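Local coordinates for spore coat polysaccharide biosynthesis protein SpsE (Bacillus subtilis, PDB 1VLI) that takes part in making the spore coat polysaccharide, probably as a sugar synthase of the N-acylneuraminate-9-phosphate synthase kind, at residues F63-A68 with Q94-P99; L118-D123 with A137-S142; G36-G41 with G257-F262; A46-D51 with F249-N254; A314-F319 with V337-Q342. All blocks are in the same frame, centred on the assembly; numbering follows the deposited sequence.

Contact 1: F63-A68 with Q94-P99; sequences FQMFQA and QSMEMP
M65 and E97 are joined by the shorter of two backbone hydrogen bonds: E97 N donates to M65 O at 2.6 Å, almost straight (N-H...O 172°). Two residues along, Q67 N donates to S95 O at 3.1 Å. Between the two bonds F66 and M96 make a single beta bridge, which stitches two otherwise irregular loops without building a sheet. A further amide, A68 N, is satisfied by a water at 2.8 Å, and the same water donates weakly to E97 OE2, tying the backbone to the carboxylate. Q67 runs its CB and CG alongside S95 O, and its extended chain carries the amide past the carbonyls of Q94 and M96, with NE2 3.3 Å from M96 O. With an alanine here, the Q94 and M96 carbonyls would probably lose the amide beside them, and a gap would open where CG lies near E97 OE2. The other half of the contact is apolar and built on selenomethionines M65, M96 and M98. A bend at the last torsion of M98 (chi3 -74°) brings its CE to M65 CG at 3.5 Å and also beside F63 CB. The M98 selenium, standing obliquely 4.9 Å from the centroid of the F63 ring, makes a Met-aromatic contact. M65 and M96 run abreast, and their CE methyls meet at 3.9 Å. Around this seam, F63 ends strand 60-63 and is hydrogen-bonded to L118 of strand 116-118, M65 and F66 pack on helix 124-131 through L130 and L129, and M98 reaches I103 and L106 of helix 103-112.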
# COMPACT_ATOMS: atom_id res chain seq x y z
N PHE A 63 0.08 -10.54 4.08
CA PHE A 63 -1.30 -10.81 4.52
C PHE A 63 -2.03 -9.53 4.94
O PHE A 63 -1.42 -8.62 5.51
CB PHE A 63 -1.31 -11.77 5.72
CG PHE A 63 -0.98 -13.21 5.35
CD1 PHE A 63 -1.98 -14.09 4.93
CD2 PHE A 63 0.33 -13.66 5.39
CE1 PHE A 63 -1.69 -15.38 4.56
CE2 PHE A 63 0.64 -14.98 5.01
CZ PHE A 63 -0.37 -15.83 4.59
N GLN A 64 -3.33 -9.47 4.66
CA GLN A 64 -4.17 -8.40 5.21
C GLN A 64 -4.47 -8.65 6.68
O GLN A 64 -4.96 -9.73 7.05
CB GLN A 64 -5.49 -8.33 4.46
CG GLN A 64 -6.15 -6.95 4.50
CD GLN A 64 -7.48 -6.94 3.75
OE1 GLN A 64 -8.53 -6.76 4.35
NE2 GLN A 64 -7.43 -7.13 2.44
N MSE A 65 -4.17 -7.67 7.52
CA MSE A 65 -4.46 -7.80 8.93
C MSE A 65 -5.69 -7.03 9.38
O MSE A 65 -6.37 -7.45 10.30
CB MSE A 65 -3.26 -7.39 9.77
CG MSE A 65 -2.22 -8.48 9.82
SE MSE A 65 -0.77 -8.04 11.06
CE MSE A 65 -1.81 -7.77 12.65
N PHE A 66 -5.99 -5.93 8.71
CA PHE A 66 -7.05 -5.06 9.17
C PHE A 66 -8.23 -5.00 8.19
O PHE A 66 -8.03 -5.07 6.97
CB PHE A 66 -6.48 -3.69 9.51
CG PHE A 66 -5.25 -3.78 10.37
CD1 PHE A 66 -5.35 -3.93 11.75
CD2 PHE A 66 -3.98 -3.79 9.79
CE1 PHE A 66 -4.21 -4.06 12.53
CE2 PHE A 66 -2.84 -3.92 10.57
CZ PHE A 66 -2.95 -4.05 11.94
N GLN A 67 -9.44 -4.90 8.74
CA GLN A 67 -10.69 -4.85 7.96
C GLN A 67 -10.89 -3.50 7.30
O GLN A 67 -10.45 -2.49 7.85
CB GLN A 67 -11.88 -5.17 8.84
CG GLN A 67 -12.11 -6.65 9.00
CD GLN A 67 -13.29 -6.95 9.89
OE1 GLN A 67 -14.11 -6.06 10.17
NE2 GLN A 67 -13.39 -8.19 10.35
N ALA A 68 -11.57 -3.49 6.15
CA ALA A 68 -11.70 -2.28 5.33
C ALA A 68 -12.64 -1.20 5.91
O ALA A 68 -12.45 0.00 5.66
CB ALA A 68 -12.11 -2.64 3.89
N GLN A 94 -12.26 -7.55 16.83
CA GLN A 94 -13.41 -7.57 15.90
C GLN A 94 -13.10 -6.77 14.63
O GLN A 94 -13.74 -6.95 13.59
CB GLN A 94 -14.70 -7.03 16.57
CG GLN A 94 -15.37 -7.93 17.66
CD GLN A 94 -15.70 -9.37 17.19
OE1 GLN A 94 -15.60 -10.32 17.97
NE2 GLN A 94 -16.09 -9.52 15.93
N SER A 95 -12.09 -5.93 14.72
CA SER A 95 -11.69 -5.06 13.62
C SER A 95 -10.56 -5.63 12.75
O SER A 95 -10.11 -4.99 11.80
CB SER A 95 -11.26 -3.74 14.20
OG SER A 95 -10.93 -2.85 13.16
N MSE A 96 -10.13 -6.84 13.04
CA MSE A 96 -9.02 -7.42 12.34
C MSE A 96 -9.44 -8.47 11.36
O MSE A 96 -10.48 -9.06 11.54
CB MSE A 96 -8.09 -8.00 13.35
CG MSE A 96 -7.16 -6.94 13.85
SE MSE A 96 -6.11 -7.68 15.24
CE MSE A 96 -5.15 -9.20 14.13
N GLU A 97 -8.66 -8.70 10.31
CA GLU A 97 -9.04 -9.66 9.30
C GLU A 97 -8.86 -11.09 9.74
O GLU A 97 -9.75 -11.89 9.50
CB GLU A 97 -8.33 -9.45 7.95
CG GLU A 97 -9.20 -8.73 6.93
CD GLU A 97 -10.33 -9.61 6.39
OE1 GLU A 97 -10.14 -10.84 6.32
OE2 GLU A 97 -11.41 -9.06 6.04
N MSE A 98 -7.72 -11.44 10.32
CA MSE A 98 -7.49 -12.82 10.78
C MSE A 98 -7.59 -12.87 12.29
O MSE A 98 -7.32 -11.86 12.95
CB MSE A 98 -6.10 -13.29 10.37
CG MSE A 98 -5.82 -13.23 8.89
SE MSE A 98 -3.90 -13.53 8.52
CE MSE A 98 -3.19 -11.74 9.16
N PRO A 99 -7.97 -14.01 12.87
CA PRO A 99 -8.00 -14.16 14.34
C PRO A 99 -6.65 -13.84 14.99
O PRO A 99 -5.61 -14.32 14.53
CB PRO A 99 -8.36 -15.63 14.54
CG PRO A 99 -9.11 -15.99 13.31
CD PRO A 99 -8.40 -15.25 12.19
O HOH W 1 -12.10 -5.97 5.04

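Contact 2: L118-D123 with A137-S142; sequences LSTVCD and AFKIAS
T120 and K139 pair as a single beta bridge that closes a TIM barrel: strand 116-118 leads into the one segment, strand 138-140 lies in the other, and helix 124-131 connects them as a beta-alpha-beta crossover. V121 N donates to K139 O at 3.2 Å. Against the same carbonyl presses the T120 CG2 methyl, 3.4 Å from K139 O; being anti to the backbone N, it is swung into the notch between K139 O and A141 N. T120 OG1, the other branch, lies over K139 CG, so these two side chains leave their backbones in a common direction. The K139 CB bump fits under S119 O at 3.3 Å. Beyond the bridge V121 supplies the next knob: its CG2, seated between the backbone N and the carbonyl carbon, meets I140 CD1 at 3.9 Å and comes obliquely to the F138 ring. At the far end L118 CD2 rests on A137 CB, again at 3.9 Å. The segments splay apart on both flanks of the bridge, and a water is wedged into each opening. One accepts from S119 N and donates to A137 O, the latter at 2.7 Å; the second links V121 O to A141 N. L130 of the crossover helix packs on both V121 and F138, while T120 and K139 touch K62 of strand 60-63. K139 bends twice along its chain, at chi2 (85°) and chi4, and so curls back until NZ, which also bonds S164 OG, donates to I140 O at 2.8 Å from above the carbonyl plane.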
# COMPACT_ATOMS: atom_id res chain seq x y z
N LEU A 118 4.94 -9.54 5.87
CA LEU A 118 4.59 -8.12 5.73
C LEU A 118 3.09 -7.92 5.76
O LEU A 118 2.32 -8.77 5.31
CB LEU A 118 5.12 -7.56 4.42
CG LEU A 118 6.63 -7.48 4.24
CD1 LEU A 118 6.86 -7.05 2.83
CD2 LEU A 118 7.26 -6.49 5.19
N SER A 119 2.67 -6.78 6.29
CA SER A 119 1.28 -6.37 6.18
C SER A 119 1.15 -4.86 5.90
O SER A 119 2.16 -4.14 5.82
CB SER A 119 0.54 -6.74 7.47
OG SER A 119 -0.83 -6.88 7.21
N THR A 120 -0.09 -4.40 5.83
CA THR A 120 -0.43 -3.01 5.50
C THR A 120 -1.11 -2.32 6.67
O THR A 120 -1.98 -2.91 7.32
CB THR A 120 -1.42 -3.03 4.31
OG1 THR A 120 -0.83 -3.80 3.27
CG2 THR A 120 -1.59 -1.67 3.70
N VAL A 121 -0.72 -1.07 6.91
CA VAL A 121 -1.42 -0.24 7.90
C VAL A 121 -2.19 0.91 7.26
O VAL A 121 -1.81 1.41 6.20
CB VAL A 121 -0.47 0.26 9.01
CG1 VAL A 121 0.16 -0.92 9.69
CG2 VAL A 121 0.59 1.16 8.48
N CYS A 122 -3.29 1.30 7.90
CA CYS A 122 -4.13 2.39 7.40
C CYS A 122 -4.51 3.48 8.41
O CYS A 122 -5.30 4.36 8.08
CB CYS A 122 -5.41 1.81 6.79
SG CYS A 122 -6.27 0.68 7.92
N ASP A 123 -4.02 3.37 9.65
CA ASP A 123 -4.18 4.42 10.64
C ASP A 123 -3.20 4.24 11.79
O ASP A 123 -2.44 3.27 11.83
CB ASP A 123 -5.62 4.52 11.16
CG ASP A 123 -6.26 3.18 11.43
OD1 ASP A 123 -5.68 2.35 12.19
OD2 ASP A 123 -7.38 2.89 10.94
N ALA A 137 8.94 -3.78 7.79
CA ALA A 137 8.61 -2.67 6.90
C ALA A 137 7.15 -2.47 7.08
O ALA A 137 6.44 -3.39 7.55
CB ALA A 137 8.91 -3.00 5.44
N PHE A 138 6.73 -1.24 6.77
CA PHE A 138 5.34 -0.86 6.77
C PHE A 138 4.98 -0.63 5.31
O PHE A 138 5.73 -0.03 4.56
CB PHE A 138 5.14 0.43 7.56
CG PHE A 138 5.34 0.27 9.04
CD1 PHE A 138 4.31 -0.23 9.85
CD2 PHE A 138 6.54 0.64 9.64
CE1 PHE A 138 4.48 -0.37 11.25
CE2 PHE A 138 6.73 0.50 11.04
CZ PHE A 138 5.71 -0.02 11.84
N LYS A 139 3.84 -1.19 4.91
CA LYS A 139 3.30 -1.08 3.60
C LYS A 139 2.10 -0.13 3.70
O LYS A 139 1.33 -0.20 4.63
CB LYS A 139 2.96 -2.48 3.03
CG LYS A 139 2.22 -2.44 1.66
CD LYS A 139 3.17 -2.33 0.47
CE LYS A 139 2.43 -2.08 -0.85
NZ LYS A 139 1.92 -0.67 -0.99
N ILE A 140 1.98 0.81 2.77
CA ILE A 140 0.88 1.77 2.76
C ILE A 140 0.18 1.61 1.40
O ILE A 140 0.85 1.53 0.39
CB ILE A 140 1.43 3.21 2.88
CG1 ILE A 140 2.35 3.37 4.11
CG2 ILE A 140 0.29 4.25 2.79
CD1 ILE A 140 1.66 3.41 5.43
N ALA A 141 -1.14 1.50 1.40
CA ALA A 141 -1.93 1.35 0.18
C ALA A 141 -2.01 2.69 -0.56
O ALA A 141 -1.78 3.77 0.03
CB ALA A 141 -3.38 0.87 0.55
N SER A 142 -2.43 2.61 -1.83
CA SER A 142 -2.54 3.77 -2.70
C SER A 142 -3.44 4.87 -2.13
O SER A 142 -3.09 6.05 -2.20
CB SER A 142 -3.04 3.37 -4.09
OG SER A 142 -2.12 2.51 -4.74
O HOH W 2 4.58 -5.33 7.57
O HOH W 3 -2.87 1.60 3.86

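Contact 3: G36-G41 with G257-F262; sequences GINHDG and GADHSF
N38 lays its amide over one face of the H260 imidazole, joining two loops of the TIM barrel: that after strand 30-36 and that after strand 244-248. This is the tight half of the contact. The amide and ring planes are only 22° apart, with N38 OD1 3.7 Å above the ring of H260 and over its centre. Both ring nitrogens are engaged. H260 NE2 donates to D40 OD1 at 2.9 Å, nearly straight (176°); D40 OD1 lies in the plane of the H260 ring and is met on its syn side, somewhat out of the carboxylate plane. H260 ND1 bonds T250 OG1. The ring is thereby fixed in rotation. N38 OD1 also accepts from D259 N at 3.1 Å, in the carbonyl plane, and N38 ND2 donates to F249 O. A type I turn from I37 to D40 presents N38 and D40 to H260 together. Toward I37 the fit slackens: among apolar side chains I37 CG1 merely brushes A258 CB at 3.9 Å, and a water joins the I37 backbone to the D259 carboxylate. That water accepts from I37 N at 2.7 Å and lies equally close to D259 OD2, to which it can donate.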
# COMPACT_ATOMS: atom_id res chain seq x y z
N GLY A 36 -3.11 -11.76 0.65
CA GLY A 36 -4.36 -11.04 0.85
C GLY A 36 -5.23 -11.68 1.92
O GLY A 36 -4.86 -11.71 3.10
N ILE A 37 -6.41 -12.17 1.50
CA ILE A 37 -7.31 -12.93 2.36
C ILE A 37 -7.56 -14.34 1.83
O ILE A 37 -8.45 -15.03 2.29
CB ILE A 37 -8.67 -12.19 2.59
CG1 ILE A 37 -9.47 -12.02 1.30
CG2 ILE A 37 -8.46 -10.87 3.30
CD1 ILE A 37 -10.94 -11.56 1.57
N ASN A 38 -6.73 -14.78 0.89
CA ASN A 38 -6.89 -16.06 0.21
C ASN A 38 -6.69 -17.33 1.08
O ASN A 38 -6.66 -18.44 0.55
CB ASN A 38 -5.99 -16.14 -1.03
CG ASN A 38 -6.44 -15.19 -2.16
OD1 ASN A 38 -7.52 -14.62 -2.13
ND2 ASN A 38 -5.58 -15.04 -3.17
N HIS A 39 -6.57 -17.15 2.39
CA HIS A 39 -6.56 -18.28 3.34
C HIS A 39 -7.98 -18.76 3.70
O HIS A 39 -8.15 -19.76 4.39
CB HIS A 39 -5.84 -17.86 4.62
CG HIS A 39 -6.32 -16.56 5.18
ND1 HIS A 39 -7.56 -16.41 5.77
CD2 HIS A 39 -5.74 -15.34 5.25
CE1 HIS A 39 -7.71 -15.17 6.19
NE2 HIS A 39 -6.62 -14.49 5.88
N ASP A 40 -8.97 -18.00 3.25
CA ASP A 40 -10.39 -18.27 3.42
C ASP A 40 -10.81 -18.51 4.88
O ASP A 40 -11.73 -19.27 5.13
CB ASP A 40 -10.81 -19.43 2.51
CG ASP A 40 -10.78 -19.08 1.01
OD1 ASP A 40 -10.91 -17.88 0.64
OD2 ASP A 40 -10.67 -19.97 0.13
N GLY A 41 -10.13 -17.88 5.83
CA GLY A 41 -10.35 -18.08 7.27
C GLY A 41 -9.89 -19.41 7.84
O GLY A 41 -10.30 -19.81 8.93
N GLY A 257 -14.05 -17.07 -5.52
CA GLY A 257 -13.03 -16.02 -5.49
C GLY A 257 -13.08 -14.93 -4.45
O GLY A 257 -13.80 -13.95 -4.63
N ALA A 258 -12.31 -15.09 -3.36
CA ALA A 258 -11.88 -13.94 -2.54
C ALA A 258 -11.10 -12.97 -3.46
O ALA A 258 -11.68 -12.02 -3.98
CB ALA A 258 -11.03 -14.42 -1.35
N ASP A 259 -9.81 -13.23 -3.69
CA ASP A 259 -9.09 -12.68 -4.86
C ASP A 259 -8.48 -13.85 -5.62
O ASP A 259 -7.35 -13.75 -6.08
CB ASP A 259 -7.95 -11.75 -4.44
CG ASP A 259 -8.44 -10.48 -3.76
OD1 ASP A 259 -8.76 -9.49 -4.47
OD2 ASP A 259 -8.50 -10.38 -2.52
N HIS A 260 -9.21 -14.95 -5.73
CA HIS A 260 -8.61 -16.22 -6.13
C HIS A 260 -8.41 -16.34 -7.62
O HIS A 260 -7.37 -16.80 -8.08
CB HIS A 260 -9.47 -17.39 -5.64
CG HIS A 260 -9.36 -17.65 -4.18
ND1 HIS A 260 -8.24 -18.19 -3.60
CD2 HIS A 260 -10.24 -17.45 -3.17
CE1 HIS A 260 -8.42 -18.30 -2.30
NE2 HIS A 260 -9.63 -17.86 -2.01
N SER A 261 -9.44 -15.93 -8.35
CA SER A 261 -9.57 -16.24 -9.78
C SER A 261 -8.46 -15.68 -10.65
O SER A 261 -8.06 -16.30 -11.66
CB SER A 261 -10.93 -15.76 -10.30
OG SER A 261 -11.19 -14.45 -9.82
N PHE A 262 -7.97 -14.51 -10.25
CA PHE A 262 -6.98 -13.78 -11.03
C PHE A 262 -5.57 -13.78 -10.41
O PHE A 262 -4.62 -13.26 -11.02
CB PHE A 262 -7.51 -12.37 -11.34
CG PHE A 262 -8.82 -12.35 -12.11
CD1 PHE A 262 -8.89 -12.79 -13.44
CD2 PHE A 262 -10.00 -11.88 -11.50
CE1 PHE A 262 -10.10 -12.77 -14.17
CE2 PHE A 262 -11.22 -11.85 -12.21
CZ PHE A 262 -11.27 -12.30 -13.55
O HOH W 4 -6.79 -11.95 -1.21

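Contact 4: A46-D51 with F249-N254; sequences AFALID and FTIDKN
L49 presents both its backbone and its side chain to F249. The L49 carbonyl oxygen faces the ring edge, near its plane, 3.2 Å from F249 CE2, while L49 CD2 packs against the same carbon at 3.4 Å, so one corner of the ring is held closely from two directions. F249 reaches it because its CG sits between the backbone N and the carbonyl carbon (chi1 82°), which turns the ring toward the helix. L49 CD2 continues onto the T250 backbone, 3.8 Å from T250 C. Beside it I251 CD1 touches A48 CB at 3.8 Å and rests near A48 O. In the next shell, F249 and T250 are held by hydrogen bonds from the 36-41 and 257-262 loops, and the F249 backbone is also bonded to E34. T250 OG1 accepts a weak bond from D252 N; the loop then continues into an Asx turn, N254 N donating to D252 OD1 at 3.1 Å. In the TIM barrel this contact packs helix 43-56 against the loop that leaves strand 244-248: F249 lies on A33 and A35 of strand 30-36 and on A52 and A53 of the helix, while I50 turns to L106 and Y109 of helix 103-112.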
# COMPACT_ATOMS: atom_id res chain seq x y z
N ALA A 46 -3.61 -20.74 5.45
CA ALA A 46 -2.62 -19.66 5.61
C ALA A 46 -1.18 -20.21 5.60
O ALA A 46 -0.32 -19.67 4.89
CB ALA A 46 -2.89 -18.84 6.85
N PHE A 47 -0.93 -21.30 6.34
CA PHE A 47 0.38 -21.99 6.33
C PHE A 47 0.73 -22.50 4.94
O PHE A 47 1.91 -22.48 4.55
CB PHE A 47 0.45 -23.18 7.32
CG PHE A 47 0.40 -22.79 8.78
CD1 PHE A 47 1.04 -21.64 9.25
CD2 PHE A 47 -0.26 -23.60 9.71
CE1 PHE A 47 1.00 -21.29 10.59
CE2 PHE A 47 -0.31 -23.25 11.07
CZ PHE A 47 0.32 -22.10 11.51
N ALA A 48 -0.28 -22.97 4.20
CA ALA A 48 -0.04 -23.48 2.84
C ALA A 48 0.35 -22.34 1.87
O ALA A 48 1.19 -22.53 0.97
CB ALA A 48 -1.24 -24.26 2.34
N LEU A 49 -0.23 -21.16 2.06
CA LEU A 49 0.14 -20.00 1.23
C LEU A 49 1.59 -19.61 1.48
O LEU A 49 2.37 -19.54 0.55
CB LEU A 49 -0.82 -18.84 1.47
CG LEU A 49 -2.18 -18.99 0.79
CD1 LEU A 49 -3.23 -18.20 1.56
CD2 LEU A 49 -2.14 -18.56 -0.69
N ILE A 50 1.94 -19.45 2.75
CA ILE A 50 3.34 -19.36 3.18
C ILE A 50 4.22 -20.38 2.49
O ILE A 50 5.22 -19.97 1.91
CB ILE A 50 3.46 -19.45 4.75
CG1 ILE A 50 2.68 -18.27 5.35
CG2 ILE A 50 4.92 -19.38 5.20
CD1 ILE A 50 2.84 -18.04 6.82
N ASP A 51 3.84 -21.66 2.49
CA ASP A 51 4.61 -22.73 1.80
C ASP A 51 4.82 -22.42 0.34
O ASP A 51 5.94 -22.55 -0.17
CB ASP A 51 3.90 -24.09 1.85
CG ASP A 51 3.96 -24.75 3.23
OD1 ASP A 51 5.00 -24.64 3.93
OD2 ASP A 51 3.02 -25.45 3.67
N PHE A 249 -1.05 -14.10 -5.14
CA PHE A 249 -1.07 -15.52 -5.38
C PHE A 249 -2.12 -16.21 -4.51
O PHE A 249 -2.58 -15.67 -3.51
CB PHE A 249 0.31 -16.14 -5.15
CG PHE A 249 0.64 -16.42 -3.71
CD1 PHE A 249 0.92 -15.39 -2.83
CD2 PHE A 249 0.70 -17.74 -3.24
CE1 PHE A 249 1.24 -15.63 -1.51
CE2 PHE A 249 1.03 -18.02 -1.91
CZ PHE A 249 1.29 -16.97 -1.04
N THR A 250 -2.53 -17.39 -4.94
CA THR A 250 -3.49 -18.19 -4.21
C THR A 250 -2.98 -19.61 -4.21
O THR A 250 -1.95 -19.90 -4.80
CB THR A 250 -4.89 -18.09 -4.85
OG1 THR A 250 -5.79 -18.97 -4.16
CG2 THR A 250 -4.87 -18.65 -6.30
N ILE A 251 -3.71 -20.50 -3.54
CA ILE A 251 -3.33 -21.90 -3.45
C ILE A 251 -4.03 -22.68 -4.55
O ILE A 251 -3.58 -23.76 -4.95
CB ILE A 251 -3.62 -22.44 -1.99
CG1 ILE A 251 -2.58 -23.48 -1.57
CG2 ILE A 251 -5.07 -22.94 -1.77
CD1 ILE A 251 -1.26 -22.87 -1.17
N ASP A 252 -5.12 -22.09 -5.06
CA ASP A 252 -5.98 -22.72 -6.08
C ASP A 252 -6.89 -21.66 -6.72
O ASP A 252 -7.76 -21.10 -6.05
CB ASP A 252 -6.82 -23.84 -5.44
CG ASP A 252 -7.91 -24.38 -6.35
OD1 ASP A 252 -7.86 -24.15 -7.58
OD2 ASP A 252 -8.85 -25.06 -5.91
N LYS A 253 -6.70 -21.42 -8.01
CA LYS A 253 -7.38 -20.32 -8.74
C LYS A 253 -8.90 -20.49 -8.86
O LYS A 253 -9.62 -19.52 -9.14
CB LYS A 253 -6.77 -20.14 -10.14
CG LYS A 253 -5.34 -19.60 -10.14
CD LYS A 253 -4.63 -19.81 -11.48
CE LYS A 253 -5.11 -18.86 -12.57
NZ LYS A 253 -4.80 -17.44 -12.27
N ASN A 254 -9.38 -21.71 -8.66
CA ASN A 254 -10.79 -22.01 -8.85
C ASN A 254 -11.62 -21.88 -7.57
O ASN A 254 -12.85 -21.99 -7.63
CB ASN A 254 -10.99 -23.38 -9.53
CG ASN A 254 -10.44 -23.41 -10.95
OD1 ASN A 254 -9.70 -24.33 -11.31
ND2 ASN A 254 -10.79 -22.40 -11.76

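Contact 5: A314-F319 with V337-Q342; sequences AYRGIF and VLRPGQ
L338 O is approached by two groups of the other segment: G317 N donates to it at 2.9 Å, and R316 CA makes a CA-H...O contact at 3.2 Å. L338 N returns a bond to G317 O, also 2.9 Å, making G317 and L338 the hydrogen-bonded pair of a short antiparallel ladder in the SAF (AFP-like) domain; I318 and V337 are its non-hydrogen-bonded pair. R316 bends at chi2 (-140°), crosses V337 at about a right angle and turns the edge of its guanidinium to V337 O, to which NH1 donates a hydrogen bond at 3.1 Å. R339, extended from CG to NE, packs its CG beside R316 NE at 3.9 Å, the two guanidinium planes 82° apart. F319 leans obliquely on P340, CZ to CA 3.5 Å, and makes a cation-pi contact with K343. P340 CD in turn abuts Y315 O. A leucine in place of R316 would probably leave V337 O without this side-chain donor and E144 with one fewer cationic partner. The two arginines are close because both pair through NE with one carboxylate oxygen, E144 OE2, in salt bridges; its negative charge probably offsets theirs and ties this ladder to the E144 loop.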
# COMPACT_ATOMS: atom_id res chain seq x y z
N ALA A 314 -11.45 8.88 -4.06
CA ALA A 314 -11.02 7.69 -3.31
C ALA A 314 -9.87 7.84 -2.29
O ALA A 314 -9.80 7.05 -1.33
CB ALA A 314 -10.75 6.50 -4.25
N TYR A 315 -8.99 8.84 -2.48
CA TYR A 315 -8.00 9.20 -1.45
C TYR A 315 -8.69 9.71 -0.19
O TYR A 315 -9.89 9.97 -0.21
CB TYR A 315 -7.06 10.27 -1.93
CG TYR A 315 -6.13 9.81 -2.99
CD1 TYR A 315 -6.11 8.46 -3.39
CD2 TYR A 315 -5.24 10.70 -3.59
CE1 TYR A 315 -5.23 8.01 -4.39
CE2 TYR A 315 -4.34 10.24 -4.61
CZ TYR A 315 -4.36 8.92 -4.99
OH TYR A 315 -3.51 8.45 -5.95
N ARG A 316 -7.94 9.87 0.89
CA ARG A 316 -8.54 10.33 2.15
C ARG A 316 -8.84 11.83 2.15
O ARG A 316 -8.28 12.59 1.35
CB ARG A 316 -7.66 9.95 3.34
CG ARG A 316 -7.34 8.45 3.45
CD ARG A 316 -7.38 7.93 4.89
NE ARG A 316 -7.37 6.47 4.92
CZ ARG A 316 -7.63 5.73 6.00
NH1 ARG A 316 -7.94 6.27 7.17
NH2 ARG A 316 -7.62 4.43 5.91
N GLY A 317 -9.73 12.24 3.05
CA GLY A 317 -9.96 13.63 3.35
C GLY A 317 -10.38 13.78 4.79
O GLY A 317 -10.44 12.80 5.55
N ILE A 318 -10.70 15.02 5.18
CA ILE A 318 -11.06 15.28 6.55
C ILE A 318 -12.57 15.28 6.73
O ILE A 318 -13.28 16.04 6.05
CB ILE A 318 -10.45 16.61 7.00
CG1 ILE A 318 -8.93 16.56 6.88
CG2 ILE A 318 -10.85 16.88 8.42
CD1 ILE A 318 -8.26 17.84 7.24
N PHE A 319 -13.05 14.45 7.65
CA PHE A 319 -14.49 14.21 7.82
C PHE A 319 -14.89 14.37 9.24
O PHE A 319 -14.10 14.10 10.12
CB PHE A 319 -14.83 12.79 7.38
CG PHE A 319 -14.95 12.63 5.90
CD1 PHE A 319 -13.84 12.34 5.13
CD2 PHE A 319 -16.19 12.78 5.27
CE1 PHE A 319 -13.94 12.21 3.73
CE2 PHE A 319 -16.31 12.64 3.88
CZ PHE A 319 -15.17 12.36 3.12
N VAL A 337 -9.23 11.70 9.55
CA VAL A 337 -8.73 11.49 8.19
C VAL A 337 -9.25 10.12 7.70
O VAL A 337 -8.79 9.05 8.17
CB VAL A 337 -7.19 11.55 8.19
CG1 VAL A 337 -6.57 11.18 6.82
CG2 VAL A 337 -6.74 12.92 8.63
N LEU A 338 -10.26 10.16 6.82
CA LEU A 338 -11.02 8.95 6.42
C LEU A 338 -11.18 8.87 4.90
O LEU A 338 -10.96 9.85 4.21
CB LEU A 338 -12.38 8.92 7.12
CG LEU A 338 -12.33 8.81 8.65
CD1 LEU A 338 -13.61 9.32 9.27
CD2 LEU A 338 -12.02 7.40 9.11
N ARG A 339 -11.50 7.70 4.38
CA ARG A 339 -11.83 7.55 2.98
C ARG A 339 -13.29 7.97 2.80
O ARG A 339 -14.14 7.66 3.66
CB ARG A 339 -11.66 6.11 2.54
CG ARG A 339 -10.25 5.57 2.52
CD ARG A 339 -10.22 4.16 2.01
NE ARG A 339 -8.91 3.56 2.10
CZ ARG A 339 -8.51 2.54 1.37
NH1 ARG A 339 -9.33 1.98 0.48
NH2 ARG A 339 -7.28 2.08 1.50
N PRO A 340 -13.58 8.69 1.72
CA PRO A 340 -14.92 9.24 1.50
C PRO A 340 -16.02 8.20 1.29
O PRO A 340 -17.18 8.48 1.61
CB PRO A 340 -14.75 10.12 0.25
CG PRO A 340 -13.56 9.67 -0.40
CD PRO A 340 -12.65 9.07 0.65
N GLY A 341 -15.67 7.03 0.76
CA GLY A 341 -16.67 6.08 0.28
C GLY A 341 -17.51 6.75 -0.78
O GLY A 341 -16.99 7.23 -1.80
N GLN A 342 -18.82 6.82 -0.54
CA GLN A 342 -19.73 7.41 -1.52
C GLN A 342 -19.91 8.94 -1.37
O GLN A 342 -20.49 9.60 -2.23
CB GLN A 342 -21.09 6.67 -1.48
CG GLN A 342 -21.04 5.26 -2.08
CD GLN A 342 -20.71 5.27 -3.57
OE1 GLN A 342 -19.60 4.90 -3.98
NE2 GLN A 342 -21.67 5.71 -4.39

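How the contacts relate
Contacts 3 and 4 nearly merge, their centres 8 Å apart: H260 ND1 meets T250 OG1 at 2.6 Å, and N38 ND2 meets F249 O at 3.1 Å. Contact 1, nested within the chain loops they close, reaches contact 3 through Q64 N to G36 O (3.1 Å) and contact 2 through F63 N to L118 O (3.1 Å). Contact 2 carries the path onward, with C122 O 3.2 Å from R316 NH2 in contact 5, which stands about 33 Å, centre to centre, from contact 4. The zinc at H226 and H248 sits within the barrel; side chains of contacts 3 (D259) and 2 (K139) come to about 7 and 8 Å from it.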